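Side-chain contacts in GCN5-related N-acetyltransferase (Kribbella flavida, PDB 4MY0), which binds acetyl-CoA and probably transfers its acetyl group to an amine, perhaps that of an aminoglycoside: residues F213-W218 / Q224-V229; D70-Q73 / R78-P81; R156-R161 / S232-R237; P117-Y122 / L132-G137. All blocks are in the same frame, centred on the assembly; numbering follows the deposited sequence.

Contact 1 of 4, residues F213-W218 / Q224-V229; sequences FVVYNW and QVDELV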
# COMPACT_ATOMS: atom_id res chain seq x y z
N PHE C 213 22.97 29.27 6.53
CA PHE C 213 23.23 27.94 7.07
C PHE C 213 22.14 26.94 6.69
O PHE C 213 21.06 27.32 6.26
CB PHE C 213 23.39 27.99 8.59
CG PHE C 213 22.12 28.33 9.34
CD1 PHE C 213 21.95 29.60 9.88
CD2 PHE C 213 21.13 27.38 9.56
CE1 PHE C 213 20.80 29.92 10.60
CE2 PHE C 213 19.98 27.69 10.27
CZ PHE C 213 19.81 28.96 10.79
N VAL C 214 22.42 25.66 6.90
CA VAL C 214 21.41 24.64 6.70
C VAL C 214 21.61 23.57 7.76
O VAL C 214 22.75 23.24 8.13
CB VAL C 214 21.46 24.04 5.28
CG1 VAL C 214 22.78 23.35 5.03
CG2 VAL C 214 20.29 23.05 5.04
N VAL C 215 20.50 23.07 8.29
CA VAL C 215 20.54 21.95 9.22
C VAL C 215 19.62 20.88 8.66
O VAL C 215 18.45 21.14 8.37
CB VAL C 215 20.07 22.35 10.62
CG1 VAL C 215 20.20 21.17 11.58
CG2 VAL C 215 20.88 23.56 11.12
N TYR C 216 20.15 19.67 8.49
CA TYR C 216 19.33 18.58 7.98
C TYR C 216 19.69 17.25 8.63
O TYR C 216 20.64 17.16 9.41
CB TYR C 216 19.39 18.50 6.45
CG TYR C 216 20.74 18.12 5.87
CD1 TYR C 216 20.97 16.85 5.37
CD2 TYR C 216 21.76 19.05 5.79
CE1 TYR C 216 22.19 16.51 4.83
CE2 TYR C 216 22.99 18.72 5.25
CZ TYR C 216 23.20 17.45 4.77
OH TYR C 216 24.42 17.14 4.21
N ASN C 217 18.90 16.22 8.32
CA ASN C 217 19.11 14.90 8.92
C ASN C 217 18.42 13.81 8.09
O ASN C 217 17.70 14.12 7.14
CB ASN C 217 18.58 14.87 10.36
CG ASN C 217 17.22 15.55 10.49
OD1 ASN C 217 16.21 15.03 10.03
ND2 ASN C 217 17.21 16.72 11.12
N TRP C 218 18.66 12.55 8.45
CA TRP C 218 18.01 11.44 7.75
C TRP C 218 16.58 11.28 8.19
O TRP C 218 16.28 11.37 9.38
CB TRP C 218 18.76 10.14 8.01
CG TRP C 218 20.09 10.11 7.32
CD1 TRP C 218 21.31 10.35 7.88
CD2 TRP C 218 20.32 9.83 5.94
NE1 TRP C 218 22.29 10.23 6.93
CE2 TRP C 218 21.71 9.90 5.72
CE3 TRP C 218 19.49 9.50 4.86
CZ2 TRP C 218 22.29 9.68 4.47
CZ3 TRP C 218 20.06 9.28 3.62
CH2 TRP C 218 21.45 9.38 3.44
N GLN C 224 15.87 15.25 5.32
CA GLN C 224 14.89 16.23 5.74
C GLN C 224 15.63 17.49 6.17
O GLN C 224 16.53 17.43 7.02
CB GLN C 224 14.08 15.69 6.91
CG GLN C 224 13.26 16.77 7.59
CD GLN C 224 12.58 16.28 8.84
OE1 GLN C 224 11.72 15.40 8.78
NE2 GLN C 224 12.97 16.84 9.99
N VAL C 225 15.25 18.62 5.60
CA VAL C 225 15.85 19.90 5.98
C VAL C 225 14.99 20.51 7.09
O VAL C 225 13.79 20.73 6.89
CB VAL C 225 15.93 20.84 4.76
CG1 VAL C 225 16.35 22.25 5.18
CG2 VAL C 225 16.90 20.26 3.73
N ASP C 226 15.58 20.73 8.27
CA ASP C 226 14.87 21.37 9.38
C ASP C 226 14.80 22.87 9.16
O ASP C 226 13.83 23.53 9.53
CB ASP C 226 15.57 21.11 10.72
CG ASP C 226 15.41 19.69 11.22
OD1 ASP C 226 14.49 18.97 10.75
OD2 ASP C 226 16.20 19.30 12.11
N GLU C 227 15.87 23.42 8.58
CA GLU C 227 15.94 24.86 8.37
C GLU C 227 17.06 25.21 7.41
O GLU C 227 18.17 24.67 7.52
CB GLU C 227 16.13 25.61 9.70
CG GLU C 227 16.14 27.13 9.53
CD GLU C 227 16.15 27.90 10.87
OE1 GLU C 227 16.58 27.32 11.89
OE2 GLU C 227 15.74 29.09 10.87
N LEU C 228 16.76 26.10 6.47
CA LEU C 228 17.77 26.67 5.59
C LEU C 228 17.56 28.17 5.55
O LEU C 228 16.45 28.64 5.28
CB LEU C 228 17.69 26.09 4.18
CG LEU C 228 18.92 26.38 3.30
CD1 LEU C 228 19.16 25.22 2.31
CD2 LEU C 228 18.77 27.71 2.58
N VAL C 229 18.62 28.91 5.83
CA VAL C 229 18.58 30.37 5.75
C VAL C 229 19.68 30.82 4.80
O VAL C 229 20.82 30.38 4.91
CB VAL C 229 18.78 30.99 7.14
CG1 VAL C 229 19.02 32.50 7.05
CG2 VAL C 229 17.57 30.68 8.02
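Phe213 pairs with Val229 and Asn217 with Gln224 in the antiparallel hairpin of strands 212-219 and 222-230, and between these pairs the ladder is interrupted by a classic beta bulge. Asp226 and Glu227 both face Val215: Val215 O accepts from Asp226 N at 2.9 Å and, weakly, from Glu227 N at 3.4 Å. The extra residue puts a carboxylate beside two amides. Gln224 NE2 donates to Asp226 OD1 at 2.7 Å, close to the line of the C-O bond and within the plane of its own amide. Asn217 ND2 reaches Asp226 OD2 at 2.9 Å, but this bond is weak and bent to 123°; Asn204 is its second weak partner. The Asn217 and Gln224 side chains run side by side with their amide planes 72° apart. With a valine in place of Asp226, the carboxylate bridging these amides would be gone, and the end of Gln224 above all would probably be set free to turn. Phe213 has CG between its backbone N and carbonyl carbon (chi1 68°), which swings the ring back over the partner strand. Val229 CB lies over one ring face, while Glu227 OE1 meets the edge in plane, 3.8 Å from Phe213 CE2; Phe171 stacks on the ring. On the other side, under helix 233-244, Val214 CG2 touches Leu228 CD1 at 3.7 Å.

Contact 2 of 4, residues D70-Q73 / R78-P81; sequences DFQQ and RRVP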
# COMPACT_ATOMS: atom_id res chain seq x y z
N ASP C 70 9.27 28.92 27.10
CA ASP C 70 9.57 30.35 27.09
C ASP C 70 10.11 30.76 25.72
O ASP C 70 11.32 30.95 25.55
CB ASP C 70 10.57 30.70 28.20
CG ASP C 70 11.81 29.82 28.17
OD1 ASP C 70 11.70 28.65 27.73
OD2 ASP C 70 12.89 30.30 28.58
N PHE C 71 9.22 30.87 24.74
CA PHE C 71 9.65 31.21 23.38
C PHE C 71 9.63 32.71 23.17
O PHE C 71 9.15 33.46 24.02
CB PHE C 71 8.66 30.65 22.36
CG PHE C 71 8.75 29.16 22.16
CD1 PHE C 71 9.97 28.51 22.08
CD2 PHE C 71 7.58 28.41 22.02
CE1 PHE C 71 10.03 27.13 21.87
CE2 PHE C 71 7.62 27.04 21.81
CZ PHE C 71 8.86 26.39 21.75
N GLN C 72 10.15 33.14 22.02
CA GLN C 72 9.73 34.40 21.42
C GLN C 72 9.15 34.01 20.07
O GLN C 72 9.43 32.90 19.57
CB GLN C 72 10.89 35.38 21.25
CG GLN C 72 11.66 35.64 22.55
CD GLN C 72 12.37 36.97 22.55
OE1 GLN C 72 11.74 38.02 22.55
NE2 GLN C 72 13.70 36.94 22.55
N GLN C 73 8.34 34.87 19.47
CA GLN C 73 7.76 34.56 18.16
C GLN C 73 7.84 35.79 17.28
O GLN C 73 7.55 36.91 17.71
CB GLN C 73 6.32 34.05 18.28
CG GLN C 73 5.83 33.36 17.00
CD GLN C 73 4.38 32.91 17.10
OE1 GLN C 73 3.59 33.51 17.82
NE2 GLN C 73 4.03 31.86 16.37
N ARG C 78 9.46 41.56 14.07
CA ARG C 78 9.91 41.82 15.44
C ARG C 78 9.65 40.61 16.36
O ARG C 78 8.73 39.82 16.11
CB ARG C 78 9.25 43.09 16.00
CG ARG C 78 9.63 44.37 15.25
CD ARG C 78 9.81 45.56 16.20
NE ARG C 78 8.55 46.06 16.71
CZ ARG C 78 8.36 46.52 17.95
NH1 ARG C 78 9.36 46.54 18.83
NH2 ARG C 78 7.17 46.96 18.32
N ARG C 79 10.45 40.47 17.41
CA ARG C 79 10.32 39.34 18.33
C ARG C 79 9.33 39.64 19.45
O ARG C 79 9.45 40.65 20.13
CB ARG C 79 11.67 38.98 18.96
CG ARG C 79 12.76 38.56 17.97
CD ARG C 79 14.08 38.43 18.73
NE ARG C 79 15.21 38.21 17.85
CZ ARG C 79 15.85 39.18 17.19
NH1 ARG C 79 15.44 40.44 17.30
NH2 ARG C 79 16.88 38.88 16.40
N VAL C 80 8.36 38.75 19.65
CA VAL C 80 7.36 38.94 20.69
C VAL C 80 7.44 37.76 21.65
O VAL C 80 7.38 36.61 21.22
CB VAL C 80 5.94 38.99 20.07
CG1 VAL C 80 4.90 39.38 21.13
CG2 VAL C 80 5.90 39.94 18.87
N PRO C 81 7.58 38.05 22.97
CA PRO C 81 7.64 36.95 23.95
C PRO C 81 6.37 36.10 23.84
O PRO C 81 5.28 36.65 23.63
CB PRO C 81 7.69 37.67 25.30
CG PRO C 81 8.29 39.07 24.97
CD PRO C 81 7.69 39.38 23.60
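Gln72 turns CG away from its carbonyl carbon (chi1 -54°) and then runs extended, carrying its amide diagonally across to Arg79. Arg79, extended from CG to NE, offers the apolar part of its chain: Gln72 OE1 lies 3.7 Å from Arg79 CB, and Gln72 NE2 is 4.1 Å from Arg79 CD. The amide and guanidinium planes stand 39° apart, and the far end of Arg79 makes a long, weak ion pair with Glu180. This is the closed end of the beta hairpin of strands 61-75 and 78-90 in the N-terminal GNAT region, where the short segments meet antiparallel at 148°. Gln73 and Val80 form its hydrogen-bonded pair, with Gln73 N 2.6 Å from Val80 O and Val80 N 2.8 Å from Gln73 O. Pro81 faces Gln72 in the non-hydrogen-bonded pair, which asks for no N-H from the proline. A serine at Gln72 is likely to cost the Arg79 stem the part of its cover given by the amide, opening a gap beside Arg79 CB. Gln73 leads its amide away from strand 78-81; OE1 accepts from Trp75 NE1, further along its own strand, and NE2 donates to Gly186 O.

Contact 3 of 4, residues R156-R161 / S232-R237; sequences REVAVR and SEATAR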
# COMPACT_ATOMS: atom_id res chain seq x y z
N ARG C 156 29.45 26.59 -6.25
CA ARG C 156 30.68 25.91 -5.83
C ARG C 156 31.71 26.88 -5.24
O ARG C 156 32.59 26.49 -4.48
CB ARG C 156 31.31 25.16 -7.00
CG ARG C 156 30.42 24.08 -7.60
CD ARG C 156 30.93 22.69 -7.28
NE ARG C 156 30.26 21.67 -8.09
CZ ARG C 156 30.63 21.36 -9.33
NH1 ARG C 156 29.97 20.42 -10.00
NH2 ARG C 156 31.65 21.98 -9.90
N GLU C 157 31.60 28.16 -5.61
CA GLU C 157 32.54 29.19 -5.19
C GLU C 157 32.29 29.68 -3.75
O GLU C 157 33.09 30.43 -3.19
CB GLU C 157 32.51 30.37 -6.17
CG GLU C 157 31.21 31.22 -6.14
CD GLU C 157 29.98 30.50 -6.72
OE1 GLU C 157 28.91 31.13 -6.82
OE2 GLU C 157 30.08 29.31 -7.07
N VAL C 158 31.18 29.25 -3.16
CA VAL C 158 30.85 29.68 -1.81
C VAL C 158 31.49 28.77 -0.76
O VAL C 158 31.29 27.55 -0.79
CB VAL C 158 29.32 29.71 -1.58
CG1 VAL C 158 29.00 30.21 -0.17
CG2 VAL C 158 28.64 30.56 -2.63
N ALA C 159 32.24 29.37 0.16
CA ALA C 159 32.80 28.64 1.30
C ALA C 159 31.68 28.16 2.22
O ALA C 159 30.89 28.96 2.73
CB ALA C 159 33.80 29.52 2.07
N VAL C 160 31.59 26.84 2.40
CA VAL C 160 30.61 26.22 3.28
C VAL C 160 31.37 25.28 4.21
O VAL C 160 32.12 24.44 3.74
CB VAL C 160 29.61 25.37 2.48
CG1 VAL C 160 28.70 24.62 3.42
CG2 VAL C 160 28.81 26.24 1.55
N ARG C 161 31.18 25.42 5.52
CA ARG C 161 31.91 24.54 6.43
C ARG C 161 30.97 23.84 7.39
O ARG C 161 29.84 24.29 7.62
CB ARG C 161 32.98 25.32 7.21
CG ARG C 161 32.42 26.08 8.38
CD ARG C 161 33.53 26.53 9.34
NE ARG C 161 33.00 26.93 10.64
CZ ARG C 161 32.62 28.16 10.94
NH1 ARG C 161 32.15 28.45 12.15
NH2 ARG C 161 32.71 29.13 10.03
N SER C 232 21.93 35.34 0.14
CA SER C 232 22.30 35.59 -1.25
C SER C 232 22.04 34.38 -2.13
O SER C 232 21.95 33.25 -1.64
CB SER C 232 23.78 35.98 -1.36
OG SER C 232 24.60 34.84 -1.19
N GLU C 233 21.91 34.62 -3.44
CA GLU C 233 21.60 33.55 -4.37
C GLU C 233 22.69 32.48 -4.37
O GLU C 233 22.40 31.29 -4.25
CB GLU C 233 21.42 34.12 -5.78
CG GLU C 233 20.90 33.12 -6.81
CD GLU C 233 21.06 33.62 -8.23
OE1 GLU C 233 20.81 32.83 -9.17
OE2 GLU C 233 21.45 34.80 -8.41
N ALA C 234 23.94 32.90 -4.52
CA ALA C 234 25.06 31.96 -4.49
C ALA C 234 25.05 31.07 -3.24
O ALA C 234 25.30 29.87 -3.32
CB ALA C 234 26.38 32.72 -4.61
N THR C 235 24.75 31.65 -2.08
CA THR C 235 24.75 30.88 -0.84
C THR C 235 23.58 29.91 -0.79
O THR C 235 23.74 28.77 -0.34
CB THR C 235 24.73 31.80 0.38
OG1 THR C 235 25.94 32.57 0.40
CG2 THR C 235 24.65 31.00 1.66
N ALA C 236 22.41 30.35 -1.25
CA ALA C 236 21.26 29.44 -1.28
C ALA C 236 21.57 28.23 -2.15
O ALA C 236 21.32 27.08 -1.75
CB ALA C 236 20.00 30.17 -1.77
N ARG C 237 22.13 28.47 -3.33
CA ARG C 237 22.46 27.39 -4.23
C ARG C 237 23.44 26.42 -3.57
O ARG C 237 23.23 25.21 -3.58
CB ARG C 237 23.02 27.93 -5.55
CG ARG C 237 21.99 28.68 -6.38
CD ARG C 237 22.62 29.26 -7.66
NE ARG C 237 21.61 29.82 -8.56
CZ ARG C 237 20.86 29.09 -9.38
NH1 ARG C 237 20.99 27.77 -9.42
NH2 ARG C 237 19.97 29.68 -10.17
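Val158 sets its forked end against the first turn of helix 233-244, overlapping Ala234 with one methyl and Thr235 with the other. With CG1 anti to the backbone N (chi1 -178°), the two methyls straddle the turn, CG1 toward Thr235 and CG2 toward Ala234. Val158 CG2 sits 3.7 Å from Ala234 CB and also comes within 3.5 Å of Ala234 O. Val158 CG1 stands 3.9 Å from Thr235 OG1, the two side chains crossing at about a right angle. Glu157 comes from the flank: a bend at its second torsion (chi2 -71°) folds the carboxylate back, so that Glu157 OE1 approaches Ala234 CB at 3.7 Å. Segment 156-161 belongs to the loop between helix 147-151 and strand 161-162, and here it packs on the start of helix 233-244 in the second GNAT region. Ser232 is the N-cap of that helix, its OG accepting a weak capping bond from Thr235 N at 3.3 Å. Asp211 bonds Ser232 OG through one carboxylate oxygen and Thr235 OG1 through the other, so the hydroxyl beside Val158 has a firm polar partner. Arg237 NE makes a salt bridge with Glu233 OE1 at 3.2 Å, the acid lying in the guanidinium plane, while Arg237 NH1 is bonded to Leu153 O. Arg97 of the second subunit donates to Arg156 O of the loop, and Thr362 of the third subunit packs on Ala236 of the helix.

Contact 4 of 4, residues P117-Y122 / L132-G137; sequences PISALY and LGYEFG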
# COMPACT_ATOMS: atom_id res chain seq x y z
N PRO C 117 2.76 38.21 26.28
CA PRO C 117 1.53 38.81 25.76
C PRO C 117 0.78 37.91 24.76
O PRO C 117 -0.36 38.21 24.40
CB PRO C 117 2.02 40.08 25.07
CG PRO C 117 3.41 39.69 24.57
CD PRO C 117 3.97 38.78 25.65
N ILE C 118 1.40 36.82 24.32
CA ILE C 118 0.72 35.89 23.43
C ILE C 118 1.09 34.45 23.76
O ILE C 118 2.07 34.18 24.46
CB ILE C 118 1.07 36.13 21.94
CG1 ILE C 118 2.57 35.96 21.72
CG2 ILE C 118 0.58 37.51 21.45
CD1 ILE C 118 3.01 36.09 20.25
N SER C 119 0.31 33.52 23.22
CA SER C 119 0.53 32.10 23.46
C SER C 119 0.17 31.32 22.20
O SER C 119 -0.76 31.68 21.48
CB SER C 119 -0.33 31.64 24.65
OG SER C 119 -0.24 30.24 24.83
N ALA C 120 0.92 30.25 21.92
CA ALA C 120 0.63 29.41 20.76
C ALA C 120 0.77 27.92 21.12
O ALA C 120 1.43 27.57 22.10
CB ALA C 120 1.53 29.78 19.55
N LEU C 121 0.13 27.07 20.32
CA LEU C 121 0.21 25.62 20.48
C LEU C 121 -0.32 24.92 19.23
O LEU C 121 -1.08 25.52 18.45
CB LEU C 121 -0.60 25.17 21.70
CG LEU C 121 -2.09 25.58 21.73
CD1 LEU C 121 -3.01 24.58 21.04
CD2 LEU C 121 -2.56 25.83 23.18
N TYR C 122 0.09 23.66 19.07
CA TYR C 122 -0.44 22.75 18.07
C TYR C 122 -1.47 21.87 18.77
O TYR C 122 -1.11 21.00 19.57
CB TYR C 122 0.68 21.84 17.54
CG TYR C 122 1.61 22.52 16.56
CD1 TYR C 122 1.37 22.46 15.19
CD2 TYR C 122 2.74 23.21 17.00
CE1 TYR C 122 2.24 23.08 14.27
CE2 TYR C 122 3.60 23.83 16.10
CZ TYR C 122 3.35 23.76 14.75
OH TYR C 122 4.21 24.39 13.87
N LEU C 132 -11.33 28.19 25.10
CA LEU C 132 -10.43 29.03 25.90
C LEU C 132 -9.94 30.27 25.16
O LEU C 132 -9.20 31.09 25.73
CB LEU C 132 -9.22 28.22 26.36
CG LEU C 132 -9.55 27.19 27.42
CD1 LEU C 132 -8.57 26.06 27.33
CD2 LEU C 132 -9.51 27.81 28.80
N GLY C 133 -10.31 30.41 23.89
CA GLY C 133 -9.98 31.62 23.17
C GLY C 133 -8.92 31.53 22.09
O GLY C 133 -8.61 32.53 21.46
N TYR C 134 -8.35 30.34 21.87
CA TYR C 134 -7.35 30.18 20.82
C TYR C 134 -8.01 30.07 19.45
O TYR C 134 -9.14 29.60 19.33
CB TYR C 134 -6.53 28.91 21.06
CG TYR C 134 -5.52 28.98 22.19
CD1 TYR C 134 -4.16 29.17 21.93
CD2 TYR C 134 -5.92 28.82 23.52
CE1 TYR C 134 -3.23 29.21 22.97
CE2 TYR C 134 -4.99 28.85 24.56
CZ TYR C 134 -3.65 29.05 24.28
OH TYR C 134 -2.71 29.10 25.31
N GLU C 135 -7.30 30.49 18.40
CA GLU C 135 -7.76 30.23 17.04
C GLU C 135 -6.55 29.96 16.15
O GLU C 135 -5.44 30.38 16.48
CB GLU C 135 -8.59 31.40 16.49
CG GLU C 135 -9.39 31.06 15.20
CD GLU C 135 -10.04 29.67 15.26
OE1 GLU C 135 -9.46 28.71 14.71
OE2 GLU C 135 -11.13 29.54 15.89
N PHE C 136 -6.76 29.24 15.04
CA PHE C 136 -5.68 29.01 14.08
C PHE C 136 -5.06 30.33 13.63
O PHE C 136 -5.77 31.29 13.32
CB PHE C 136 -6.16 28.19 12.88
CG PHE C 136 -6.37 26.73 13.20
CD1 PHE C 136 -5.37 25.99 13.83
CD2 PHE C 136 -7.59 26.13 12.94
CE1 PHE C 136 -5.57 24.64 14.16
CE2 PHE C 136 -7.80 24.78 13.26
CZ PHE C 136 -6.78 24.03 13.86
N GLY C 137 -3.72 30.35 13.63
CA GLY C 137 -2.99 31.58 13.36
C GLY C 137 -1.97 31.43 12.24
O GLY C 137 -1.50 32.43 11.70
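Tyr134, just ahead of strand 135-146, reaches to Ser119 and Leu121 on strand 118-121, inside the core of the N-terminal GNAT fold. In this fold strand 78-90, helix 99-113 and strand 118-121 form a beta-alpha-beta crossover, and the tyrosine ring packs against them, touching Met104 and Leu108 of the helix and Ile85 of the neighbouring strand. The polar part is a single hydroxyl pair. Tyr134 OH donates to Ser119 OG at 2.8 Å, and the serine oxygen, close to the plane of the ring, is in turn hydrogen-bonded to Ala83 O, so the buried hydroxyls are joined in a short chain ending on the backbone of strand 78-90. Ser119 OG stands anti to its own N (chi1 174°), on the side from which the phenol arrives. The apolar part lies over a ring face. Leu121 has CG wedged between its backbone N and carbonyl carbon (chi1 55°), a torsion that drops CD2 onto the tyrosine as a CH-pi contact, 3.8 Å from the centroid and 25° off the ring normal. Over that face the methyl is displaced toward the rim, and Leu121 CD2 comes closest to Tyr134 CE1, at 3.5 Å. Leu121 also touches Tyr129, a residue seen to bind acetyl-CoA, which places this packing next to the cofactor pocket. The backbone part is the turn that delivers Tyr134: Gly133 ends helix 126-131 in a Schellman motif, at a positive phi where a side chain would press on the carbonyl O of Leu132, which favours glycine.

From the N terminus, contact 2 comes first, closing the tight turn between strands 61-75 and 78-90. Contact 4 follows in series, closing a loop that holds helix 126-131. The two touch where Val80 and Pro81 pack on Pro117 and Ile118, since strands 78-90 and 118-121 are neighbours; all four of their segments fall in the first GNAT range. Contact 3 then opens at 156-161 and closes a much longer loop at helix 233-244. Contact 1 is nested within it as a hairpin in the second GNAT range, and strand 222-230 leads directly into that helix. None cross. Contacts 1 and 3 both meet the second subunit, contacts 3 and 4 the third.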